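Local structure of ribosomal RNA methyltransferase, putative (Plasmodium falciparum, 2PLW) at residues A[6-9]-A[10-13]; A[70-73]-A[74-78]; A[159-162]-A[163-166]. The protein binds S-adenosylmethionine in a Rossmann-like FtsJ (RlmE-family) methyltransferase domain and probably methylates ribosomal RNA at a uridine 2'-hydroxyl. One frame throughout, in Å; residues are numbered along the deposited sequence.

Contact 1 of 3, residues A[6-9]-A[10-13]. With SO4 (sulfate ion), chain B.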
ATOM      1  N   ALA A   6      -6.595  13.250  -2.179  1.00 17.60           N
ATOM      2  CA  ALA A   6      -6.473  11.764  -2.142  1.00 17.20           C
ATOM      3  C   ALA A   6      -7.003  11.144  -0.820  1.00 16.79           C
ATOM      4  O   ALA A   6      -7.477   9.993  -0.812  1.00 16.55           O
ATOM      5  CB  ALA A   6      -5.025  11.329  -2.391  1.00 16.46           C
ATOM      6  N   ALA A   7      -6.940  11.906   0.282  1.00 16.77           N
ATOM      7  CA  ALA A   7      -7.512  11.476   1.568  1.00 16.47           C
ATOM      8  C   ALA A   7      -8.905  10.888   1.409  1.00 15.96           C
ATOM      9  O   ALA A   7      -9.232   9.907   2.047  1.00 14.80           O
ATOM     10  CB  ALA A   7      -7.556  12.649   2.584  1.00 16.44           C
ATOM     11  N   TYR A   8      -9.726  11.480   0.544  1.00 17.00           N
ATOM     12  CA  TYR A   8     -11.110  11.020   0.414  1.00 17.67           C
ATOM     13  C   TYR A   8     -11.244   9.635  -0.211  1.00 17.47           C
ATOM     14  O   TYR A   8     -12.229   8.956   0.043  1.00 17.97           O
ATOM     15  CB  TYR A   8     -11.965  12.071  -0.306  1.00 18.52           C
ATOM     16  CG  TYR A   8     -12.063  13.307   0.569  1.00 18.84           C
ATOM     17  CD1 TYR A   8     -12.892  13.317   1.682  1.00 20.81           C
ATOM     18  CD2 TYR A   8     -11.287  14.442   0.303  1.00 20.17           C
ATOM     19  CE1 TYR A   8     -12.979  14.432   2.519  1.00 21.15           C
ATOM     20  CE2 TYR A   8     -11.340  15.554   1.136  1.00 19.35           C
ATOM     21  CZ  TYR A   8     -12.194  15.543   2.241  1.00 20.95           C
ATOM     22  OH  TYR A   8     -12.292  16.642   3.072  1.00 22.63           O
ATOM     23  N   LYS A   9     -10.250   9.224  -1.002  1.00 17.41           N
ATOM     24  CA  LYS A   9     -10.199   7.844  -1.511  1.00 17.68           C
ATOM     25  C   LYS A   9      -9.962   6.851  -0.379  1.00 16.81           C
ATOM     26  O   LYS A   9     -10.523   5.779  -0.382  1.00 16.76           O
ATOM     27  CB  LYS A   9      -9.099   7.701  -2.572  1.00 17.88           C
ATOM     28  CG  LYS A   9      -9.429   8.502  -3.829  1.00 22.05           C
ATOM     29  CD  LYS A   9      -8.513   8.189  -5.010  1.00 25.99           C
ATOM     30  CE  LYS A   9      -7.160   8.823  -4.834  1.00 28.20           C
ATOM     31  NZ  LYS A   9      -6.517   9.215  -6.129  1.00 27.69           N
ATOM     32  N   LEU A  10      -9.088   7.188   0.571  1.00 16.40           N
ATOM     33  CA  LEU A  10      -8.865   6.269   1.696  1.00 16.21           C
ATOM     34  C   LEU A  10     -10.069   6.225   2.624  1.00 16.02           C
ATOM     35  O   LEU A  10     -10.476   5.158   3.092  1.00 15.18           O
ATOM     36  CB  LEU A  10      -7.570   6.586   2.447  1.00 16.07           C
ATOM     37  CG  LEU A  10      -7.252   5.545   3.543  1.00 14.65           C
ATOM     38  CD1 LEU A  10      -7.101   4.105   2.981  1.00 17.57           C
ATOM     39  CD2 LEU A  10      -5.980   5.952   4.245  1.00 16.55           C
ATOM     40  N   ILE A  11     -10.664   7.394   2.868  1.00 17.04           N
ATOM     41  CA  ILE A  11     -11.913   7.451   3.650  1.00 17.57           C
ATOM     42  C   ILE A  11     -12.997   6.531   3.035  1.00 18.46           C
ATOM     43  O   ILE A  11     -13.655   5.775   3.740  1.00 18.71           O
ATOM     44  CB  ILE A  11     -12.394   8.919   3.783  1.00 17.66           C
ATOM     45  CG1 ILE A  11     -11.427   9.703   4.669  1.00 17.31           C
ATOM     46  CG2 ILE A  11     -13.827   8.982   4.331  1.00 17.36           C
ATOM     47  CD1 ILE A  11     -11.457  11.215   4.454  1.00 19.49           C
ATOM     48  N   GLU A  12     -13.164   6.583   1.715  1.00 18.67           N
ATOM     49  CA  GLU A  12     -14.113   5.735   1.013  1.00 20.53           C
ATOM     50  C   GLU A  12     -13.758   4.253   1.198  1.00 19.58           C
ATOM     51  O   GLU A  12     -14.616   3.435   1.509  1.00 19.31           O
ATOM     52  CB  GLU A  12     -14.132   6.122  -0.472  1.00 20.33           C
ATOM     53  CG  GLU A  12     -14.958   5.230  -1.372  1.00 23.88           C
ATOM     54  CD  GLU A  12     -14.856   5.609  -2.852  1.00 26.08           C
ATOM     55  OE1 GLU A  12     -14.289   6.688  -3.178  1.00 29.17           O
ATOM     56  OE2 GLU A  12     -15.356   4.800  -3.687  1.00 31.99           O
ATOM     57  N   LEU A  13     -12.474   3.930   1.009  1.00 18.51           N
ATOM     58  CA  LEU A  13     -12.006   2.559   1.146  1.00 17.97           C
ATOM     59  C   LEU A  13     -12.276   2.005   2.544  1.00 17.87           C
ATOM     60  O   LEU A  13     -12.793   0.895   2.684  1.00 18.45           O
ATOM     61  CB  LEU A  13     -10.514   2.466   0.824  1.00 17.59           C
ATOM     62  CG  LEU A  13     -10.160   2.477  -0.668  1.00 14.69           C
ATOM     63  CD1 LEU A  13      -8.663   2.729  -0.810  1.00 16.06           C
ATOM     64  CD2 LEU A  13     -10.568   1.162  -1.322  1.00 16.73           C
TER
HETATM   65  S   SO4 B 202      -9.948  19.275   3.769  1.00 32.93           S
HETATM   66  O1  SO4 B 202     -10.061  18.357   2.630  1.00 35.80           O
HETATM   67  O2  SO4 B 202     -11.299  19.730   4.094  1.00 35.74           O
HETATM   68  O3  SO4 B 202      -9.357  18.621   4.928  1.00 35.19           O
HETATM   69  O4  SO4 B 202      -9.070  20.370   3.416  1.00 36.82           O
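Ile11 N donates to Ala7 O over 3.0 Å with an N-H...O angle of 171°, the straightest of three successive i to i+4 bonds that identify the opening turns of alpha-helix 7-17 in this Rossmann-like methyltransferase domain. The next two, Glu12 N to Tyr8 O and Leu13 N to Lys9 O, are somewhat more bent. Beyond the backbone, the phenol of Tyr8 gives its OH proton to sulfate O1 at 2.8 Å, and that oxygen lies near the ring plane, at the edge. The ion, probably from the crystallisation liquor, also accepts a bond from Tyr2 N. Glu12 extends outward to a salt bridge with Lys180.

Tyr8 and Ile11 run side by side in the same direction. Ile11 CG1 lies anti to the carbonyl carbon (chi1 -68°), which turns this branch back along the preceding turn, with CG1 3.4 Å from Ala7 O. On the inner side, Ala7 rests on Ser35 and Val39 and Leu10 on Trp36, joining the turn to helix 35-43; Ala6, which touches the bound S-adenosylmethionine, accepts a bond from Trp36 NE1 through its carbonyl. The side-chain packing within the turn is completed by the terminal methyl of Ile11, where CD1 meets Tyr8 CD1 at 3.8 Å, oblique to the ring.

Contact 2 of 3, residues A[70-73]-A[74-78]. With SAM (S-adenosylmethionine), chain C.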
ATOM      1  N   GLY A  70      12.161   6.044   0.148  1.00 15.12           N
ATOM      2  CA  GLY A  70      12.610   4.896  -0.640  1.00 15.74           C
ATOM      3  C   GLY A  70      11.680   4.524  -1.763  1.00 16.86           C
ATOM      4  O   GLY A  70      10.482   4.762  -1.696  1.00 16.27           O
ATOM      5  N   GLU A  71      12.241   3.962  -2.825  1.00 17.49           N
ATOM      6  CA  GLU A  71      11.427   3.514  -3.925  1.00 18.20           C
ATOM      7  C   GLU A  71      11.239   1.996  -3.808  1.00 17.96           C
ATOM      8  O   GLU A  71      12.200   1.234  -3.926  1.00 18.64           O
ATOM      9  CB  GLU A  71      12.091   3.891  -5.257  1.00 18.05           C
ATOM     10  CG  GLU A  71      11.353   3.346  -6.475  1.00 20.10           C
ATOM     11  CD  GLU A  71      11.969   3.816  -7.787  1.00 21.09           C
ATOM     12  OE1 GLU A  71      13.068   4.407  -7.761  1.00 27.98           O
ATOM     13  OE2 GLU A  71      11.352   3.582  -8.835  1.00 28.22           O
ATOM     14  N   ILE A  72      10.010   1.553  -3.543  1.00 17.13           N
ATOM     15  CA  ILE A  72       9.776   0.117  -3.462  1.00 16.96           C
ATOM     16  C   ILE A  72      10.071  -0.516  -4.827  1.00 18.01           C
ATOM     17  O   ILE A  72       9.710   0.036  -5.862  1.00 17.80           O
ATOM     18  CB  ILE A  72       8.344  -0.201  -2.951  1.00 16.40           C
ATOM     19  CG1 ILE A  72       8.181   0.369  -1.544  1.00 13.86           C
ATOM     20  CG2 ILE A  72       8.078  -1.699  -3.021  1.00 15.72           C
ATOM     21  CD1 ILE A  72       9.079  -0.262  -0.458  1.00 16.28           C
ATOM     22  N   GLY A  73      10.778  -1.636  -4.825  1.00 19.56           N
ATOM     23  CA  GLY A  73      11.245  -2.225  -6.077  1.00 21.21           C
ATOM     24  C   GLY A  73      12.683  -1.843  -6.382  1.00 21.68           C
ATOM     25  O   GLY A  73      13.271  -2.367  -7.325  1.00 23.16           O
ATOM     26  N   LYS A  74      13.248  -0.932  -5.592  1.00 22.71           N
ATOM     27  CA  LYS A  74      14.637  -0.481  -5.767  1.00 22.83           C
ATOM     28  C   LYS A  74      15.427  -0.390  -4.452  1.00 22.51           C
ATOM     29  O   LYS A  74      16.482  -1.020  -4.287  1.00 22.03           O
ATOM     30  CB  LYS A  74      14.655   0.873  -6.491  1.00 23.35           C
ATOM     31  CG  LYS A  74      16.030   1.514  -6.640  1.00 28.08           C
ATOM     32  CD  LYS A  74      15.929   2.981  -6.986  1.00 32.06           C
ATOM     33  CE  LYS A  74      17.303   3.614  -7.177  1.00 36.94           C
ATOM     34  NZ  LYS A  74      18.220   3.401  -6.004  1.00 38.59           N
ATOM     35  N   ASP A  75      14.911   0.415  -3.523  1.00 20.76           N
ATOM     36  CA  ASP A  75      15.542   0.661  -2.219  1.00 20.32           C
ATOM     37  C   ASP A  75      15.207  -0.359  -1.129  1.00 19.29           C
ATOM     38  O   ASP A  75      15.694  -0.262  -0.013  1.00 20.20           O
ATOM     39  CB  ASP A  75      15.187   2.068  -1.744  1.00 20.42           C
ATOM     40  CG  ASP A  75      15.641   3.131  -2.721  1.00 23.74           C
ATOM     41  OD1 ASP A  75      16.832   3.075  -3.134  1.00 25.50           O
ATOM     42  OD2 ASP A  75      14.824   4.012  -3.072  1.00 23.54           O
ATOM     43  N   ASN A  76      14.329  -1.303  -1.420  1.00 18.83           N
ATOM     44  CA  ASN A  76      14.278  -2.501  -0.588  1.00 18.22           C
ATOM     45  C   ASN A  76      15.108  -3.552  -1.310  1.00 18.45           C
ATOM     46  O   ASN A  76      15.223  -3.522  -2.534  1.00 17.34           O
ATOM     47  CB  ASN A  76      12.854  -3.004  -0.319  1.00 17.51           C
ATOM     48  CG  ASN A  76      12.090  -3.328  -1.593  1.00 18.35           C
ATOM     49  OD1 ASN A  76      11.778  -2.451  -2.392  1.00 19.28           O
ATOM     50  ND2 ASN A  76      11.821  -4.602  -1.807  1.00 15.00           N
ATOM     51  N   MET A  77      15.691  -4.465  -0.546  1.00 18.93           N
ATOM     52  CA  MET A  77      16.746  -5.337  -1.106  1.00 20.17           C
ATOM     53  C   MET A  77      16.224  -6.517  -1.931  1.00 19.75           C
ATOM     54  O   MET A  77      16.833  -6.920  -2.949  1.00 19.91           O
ATOM     55  CB  MET A  77      17.676  -5.801   0.012  1.00 20.70           C
ATOM     56  CG  MET A  77      18.826  -6.646  -0.496  1.00 25.11           C
ATOM     57  SD  MET A  77      19.866  -5.683  -1.613  1.00 33.61           S
ATOM     58  CE  MET A  77      21.300  -5.415  -0.567  1.00 32.64           C
ATOM     59  N   ASN A  78      15.093  -7.079  -1.502  1.00 17.33           N
ATOM     60  CA  ASN A  78      14.568  -8.265  -2.134  1.00 16.73           C
ATOM     61  C   ASN A  78      13.444  -7.878  -3.090  1.00 18.38           C
ATOM     62  O   ASN A  78      12.307  -7.587  -2.679  1.00 17.25           O
ATOM     63  CB  ASN A  78      14.149  -9.293  -1.071  1.00 16.35           C
ATOM     64  CG  ASN A  78      13.456 -10.525  -1.654  1.00 13.04           C
ATOM     65  OD1 ASN A  78      13.280 -10.673  -2.881  1.00 16.37           O
ATOM     66  ND2 ASN A  78      13.108 -11.436  -0.779  1.00 15.84           N
TER
HETATM   67  N   SAM C 203      -1.769   8.738  -0.975  1.00 21.44           N
HETATM   68  CA  SAM C 203      -0.958  10.001  -1.036  1.00 21.54           C
HETATM   69  C   SAM C 203      -1.552  11.096  -0.149  1.00 21.26           C
HETATM   70  O   SAM C 203      -2.712  10.975   0.250  1.00 21.25           O
HETATM   71  OXT SAM C 203      -0.909  12.089   0.211  1.00 20.36           O
HETATM   72  CB  SAM C 203      -0.858  10.471  -2.492  1.00 21.36           C
HETATM   73  CG  SAM C 203       0.048   9.502  -3.250  1.00 23.28           C
HETATM   74  SD  SAM C 203       0.629  10.088  -4.854  1.00 28.18           S
HETATM   75  CE  SAM C 203      -0.929   9.989  -5.749  1.00 27.41           C
HETATM   76  C5' SAM C 203       1.525   8.648  -5.494  1.00 22.22           C
HETATM   77  C4' SAM C 203       2.920   8.555  -4.876  1.00 17.87           C
HETATM   78  O4' SAM C 203       3.475   7.285  -5.228  1.00 18.07           O
HETATM   79  C3' SAM C 203       3.935   9.625  -5.348  1.00 18.91           C
HETATM   80  O3' SAM C 203       4.274  10.505  -4.298  1.00 18.51           O
HETATM   81  C2' SAM C 203       5.151   8.811  -5.813  1.00 17.51           C
HETATM   82  O2' SAM C 203       6.431   9.330  -5.468  1.00 17.29           O
HETATM   83  C1' SAM C 203       4.892   7.466  -5.159  1.00 15.81           C
HETATM   84  N9  SAM C 203       5.562   6.315  -5.768  1.00 18.72           N
HETATM   85  C8  SAM C 203       5.520   5.882  -7.077  1.00 18.33           C
HETATM   86  N7  SAM C 203       6.255   4.755  -7.181  1.00 16.83           N
HETATM   87  C5  SAM C 203       6.755   4.468  -5.951  1.00 17.67           C
HETATM   88  C6  SAM C 203       7.561   3.439  -5.461  1.00 17.20           C
HETATM   89  N6  SAM C 203       8.006   2.476  -6.256  1.00 16.52           N
HETATM   90  N1  SAM C 203       7.903   3.407  -4.133  1.00 18.26           N
HETATM   91  C2  SAM C 203       7.461   4.380  -3.255  1.00 18.01           C
HETATM   92  N3  SAM C 203       6.651   5.394  -3.731  1.00 16.31           N
HETATM   93  C4  SAM C 203       6.324   5.439  -5.055  1.00 17.56           C
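Ile72 and Asn76 cross at about a right angle, CG2 of the isoleucine 3.8 Å from OD1 of the asparagine, in the loop after strand 66-69 that holds the adenine of S-adenosylmethionine. Ile72 reads the base through its backbone: its N donates to cofactor N1 over 2.9 Å, while cofactor N6 donates to Ile72 O over 3.0 Å. This two-bond pairing on the Watson-Crick edge is flanked by Glu71, whose CG comes within 3.5 Å of cofactor N6.

The second shell fixes the peptides on either side of Ile72. Asn76 OD1 accepts from Gly73 N at 2.8 Å, in the carbonyl plane; a chi1 of 58° sets the amide between its own backbone N and carbonyl carbon, turned back to the loop. On the N-terminal side of Ile72, Glu71 N donates to Asp75 OD2 at 2.6 Å, using the anti lone pair of that oxygen with an N-H...O angle of 166°. Glu71 O is gripped twice, by Lys74 N and Asp75 N, which closes the chain into a tight turn. Gly73 has a positive phi of 97°, where a CB would be jammed against the carbonyl O of Ile72.

Farther out, Lys74 NZ forms a salt bridge with Asp75 OD1, on the syn side but out of the carboxylate plane, and the aliphatic part of Lys74 crosses Glu71 obliquely. Ile72 also packs on Val94, Ile136 and Phe139 from helices 93-102 and 122-143. Because Ile72 offers a donor to N1 and an acceptor to N6, the pairing matches the pattern of adenine; Lys74 beside Asp75 would be expected to favour the carboxylate form of the aspartate, suited to accepting from Glu71 N.

Contact 3 of 3, residues A[159-162]-A[163-166]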
ATOM      1  N   GLN A 159      -4.365  -6.968 -17.724  1.00 17.17           N
ATOM      2  CA  GLN A 159      -3.706  -7.853 -16.764  1.00 16.36           C
ATOM      3  C   GLN A 159      -4.279  -7.791 -15.353  1.00 15.63           C
ATOM      4  O   GLN A 159      -3.857  -8.528 -14.473  1.00 15.10           O
ATOM      5  CB  GLN A 159      -2.213  -7.511 -16.659  1.00 15.36           C
ATOM      6  CG  GLN A 159      -1.497  -7.600 -18.012  1.00 15.12           C
ATOM      7  CD  GLN A 159      -1.517  -9.016 -18.540  1.00 13.60           C
ATOM      8  OE1 GLN A 159      -0.896  -9.898 -17.967  1.00 15.70           O
ATOM      9  NE2 GLN A 159      -2.246  -9.241 -19.622  1.00 16.24           N
ATOM     10  N   THR A 160      -5.219  -6.895 -15.124  1.00 15.39           N
ATOM     11  CA  THR A 160      -5.769  -6.740 -13.791  1.00 16.42           C
ATOM     12  C   THR A 160      -6.272  -8.061 -13.224  1.00 16.87           C
ATOM     13  O   THR A 160      -5.955  -8.424 -12.081  1.00 15.71           O
ATOM     14  CB  THR A 160      -6.856  -5.638 -13.778  1.00 16.18           C
ATOM     15  OG1 THR A 160      -6.244  -4.412 -14.167  1.00 15.82           O
ATOM     16  CG2 THR A 160      -7.452  -5.454 -12.383  1.00 17.93           C
ATOM     17  N   ASN A 161      -7.044  -8.804 -14.007  1.00 18.08           N
ATOM     18  CA  ASN A 161      -7.588 -10.017 -13.453  1.00 19.41           C
ATOM     19  C   ASN A 161      -6.539 -11.096 -13.187  1.00 18.60           C
ATOM     20  O   ASN A 161      -6.640 -11.840 -12.204  1.00 18.22           O
ATOM     21  CB  ASN A 161      -8.773 -10.531 -14.262  1.00 20.46           C
ATOM     22  CG  ASN A 161      -9.966 -10.785 -13.379  1.00 25.88           C
ATOM     23  OD1 ASN A 161     -10.299 -11.935 -13.077  1.00 31.12           O
ATOM     24  ND2 ASN A 161     -10.570  -9.703 -12.882  1.00 29.72           N
ATOM     25  N   ASN A 162      -5.506 -11.147 -14.026  1.00 17.77           N
ATOM     26  CA  ASN A 162      -4.365 -12.009 -13.732  1.00 18.13           C
ATOM     27  C   ASN A 162      -3.776 -11.703 -12.348  1.00 16.54           C
ATOM     28  O   ASN A 162      -3.464 -12.615 -11.568  1.00 15.85           O
ATOM     29  CB  ASN A 162      -3.271 -11.852 -14.783  1.00 18.43           C
ATOM     30  CG  ASN A 162      -3.665 -12.372 -16.151  1.00 20.77           C
ATOM     31  OD1 ASN A 162      -4.560 -13.237 -16.309  1.00 24.24           O
ATOM     32  ND2 ASN A 162      -2.992 -11.842 -17.167  1.00 22.01           N
ATOM     33  N   LEU A 163      -3.622 -10.415 -12.058  1.00 15.44           N
ATOM     34  CA  LEU A 163      -3.039  -9.990 -10.785  1.00 15.29           C
ATOM     35  C   LEU A 163      -3.979 -10.323  -9.649  1.00 15.30           C
ATOM     36  O   LEU A 163      -3.561 -10.779  -8.572  1.00 14.88           O
ATOM     37  CB  LEU A 163      -2.737  -8.489 -10.817  1.00 15.11           C
ATOM     38  CG  LEU A 163      -1.549  -8.143 -11.730  1.00 18.90           C
ATOM     39  CD1 LEU A 163      -1.163  -6.695 -11.568  1.00 19.62           C
ATOM     40  CD2 LEU A 163      -0.367  -9.008 -11.425  1.00 21.87           C
ATOM     41  N   LYS A 164      -5.255 -10.118  -9.892  1.00 15.33           N
ATOM     42  CA  LYS A 164      -6.254 -10.462  -8.868  1.00 16.64           C
ATOM     43  C   LYS A 164      -6.160 -11.951  -8.516  1.00 16.39           C
ATOM     44  O   LYS A 164      -6.091 -12.323  -7.340  1.00 15.60           O
ATOM     45  CB  LYS A 164      -7.638 -10.094  -9.362  1.00 17.69           C
ATOM     46  CG  LYS A 164      -8.713 -10.279  -8.327  1.00 20.47           C
ATOM     47  CD  LYS A 164     -10.046  -9.903  -8.947  1.00 25.97           C
ATOM     48  CE  LYS A 164     -11.152 -10.043  -7.963  1.00 28.85           C
ATOM     49  NZ  LYS A 164     -12.412  -9.492  -8.575  1.00 30.73           N
ATOM     50  N   THR A 165      -6.064 -12.803  -9.541  1.00 15.95           N
ATOM     51  CA  THR A 165      -5.976 -14.250  -9.338  1.00 16.22           C
ATOM     52  C   THR A 165      -4.699 -14.630  -8.611  1.00 15.13           C
ATOM     53  O   THR A 165      -4.679 -15.496  -7.725  1.00 15.39           O
ATOM     54  CB  THR A 165      -6.103 -14.979 -10.665  1.00 17.26           C
ATOM     55  OG1 THR A 165      -7.428 -14.757 -11.153  1.00 17.78           O
ATOM     56  CG2 THR A 165      -5.852 -16.472 -10.495  1.00 19.14           C
ATOM     57  N   TYR A 166      -3.625 -13.941  -8.956  1.00 15.04           N
ATOM     58  CA  TYR A 166      -2.376 -14.184  -8.282  1.00 15.65           C
ATOM     59  C   TYR A 166      -2.516 -13.884  -6.780  1.00 14.74           C
ATOM     60  O   TYR A 166      -2.075 -14.659  -5.925  1.00 14.95           O
ATOM     61  CB  TYR A 166      -1.289 -13.316  -8.921  1.00 16.28           C
ATOM     62  CG  TYR A 166       0.063 -13.518  -8.311  1.00 18.13           C
ATOM     63  CD1 TYR A 166       0.671 -14.770  -8.293  1.00 19.98           C
ATOM     64  CD2 TYR A 166       0.749 -12.440  -7.752  1.00 19.79           C
ATOM     65  CE1 TYR A 166       1.943 -14.949  -7.725  1.00 21.21           C
ATOM     66  CE2 TYR A 166       2.006 -12.609  -7.196  1.00 22.89           C
ATOM     67  CZ  TYR A 166       2.591 -13.859  -7.178  1.00 22.14           C
ATOM     68  OH  TYR A 166       3.845 -13.978  -6.613  1.00 24.60           O
TER
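Asn161 O, one turn back from Thr165, accepts from Thr165 N at 2.9 Å; Thr165 OG1 is also close to Asn161 O, at 3.2 Å, but the hydroxyl proton has another acceptor within reach, so that bond is not settled. Thr165 OG1 lies anti to its own carbonyl carbon (chi1 -66°), the rotamer that turns the hydroxyl back toward the preceding turn. This is the first part of alpha-helix 160-168, as the regular i to i+4 bonds attest. Lys164 N bonds to Thr160 O at 2.9 Å and Leu163 N to Gln159 O. Tyr166 N closes the series on Asn162 O at 2.9 Å.

Near the N-terminal end a single side-chain bond links two amides: Asn162 ND2 donates to Gln159 OE1 over 3.0 Å. The acceptor lies in the plane of the Asn162 amide, yet the donor stands above the Gln159 carbonyl plane, so the two flat groups are not coplanar. Asn161 and Lys164 lie alongside each other, ND2 of the asparagine 4.0 Å from CD of the lysine, whose fully extended chain ends in a weak hydrogen bond to Thr176.

Thr160 OG1 is hydrogen-bonded to Gly157 N, just before the helix, and His126 NE2 bonds with Gln159 N. Leu163 packs on Thr133 and Leu134 of helix 122-143 and on Met154 of strand 148-155, while Thr160 and Lys164 touch Ile189 and Leu191 of strand 188-196, so the helix lies against both helix 122-143 and the sheet.

In the fold
Along the chain the contacts come in series, 6-13, then 70-78, then 159-166, all within one FtsJ-like domain built on a seven-stranded mixed sheet. Contacts 1 and 2 lie on opposite sides of the chain's centre, their centres 26 Å apart, yet the same cofactor joins them: Ala6 of contact 1 belongs to its pocket, as do Gly70, Glu71 and Ile72 of contact 2. Contact 3, with its centre 23 Å from each of the others, is remote from the adenine site. Helix 122-143 packs against both contact 2 and contact 3, whereas strand 188-196 is touched by contacts 1 and 3. Thr160 is about 10 Å, between side chains, from Lys153, the predicted proton acceptor.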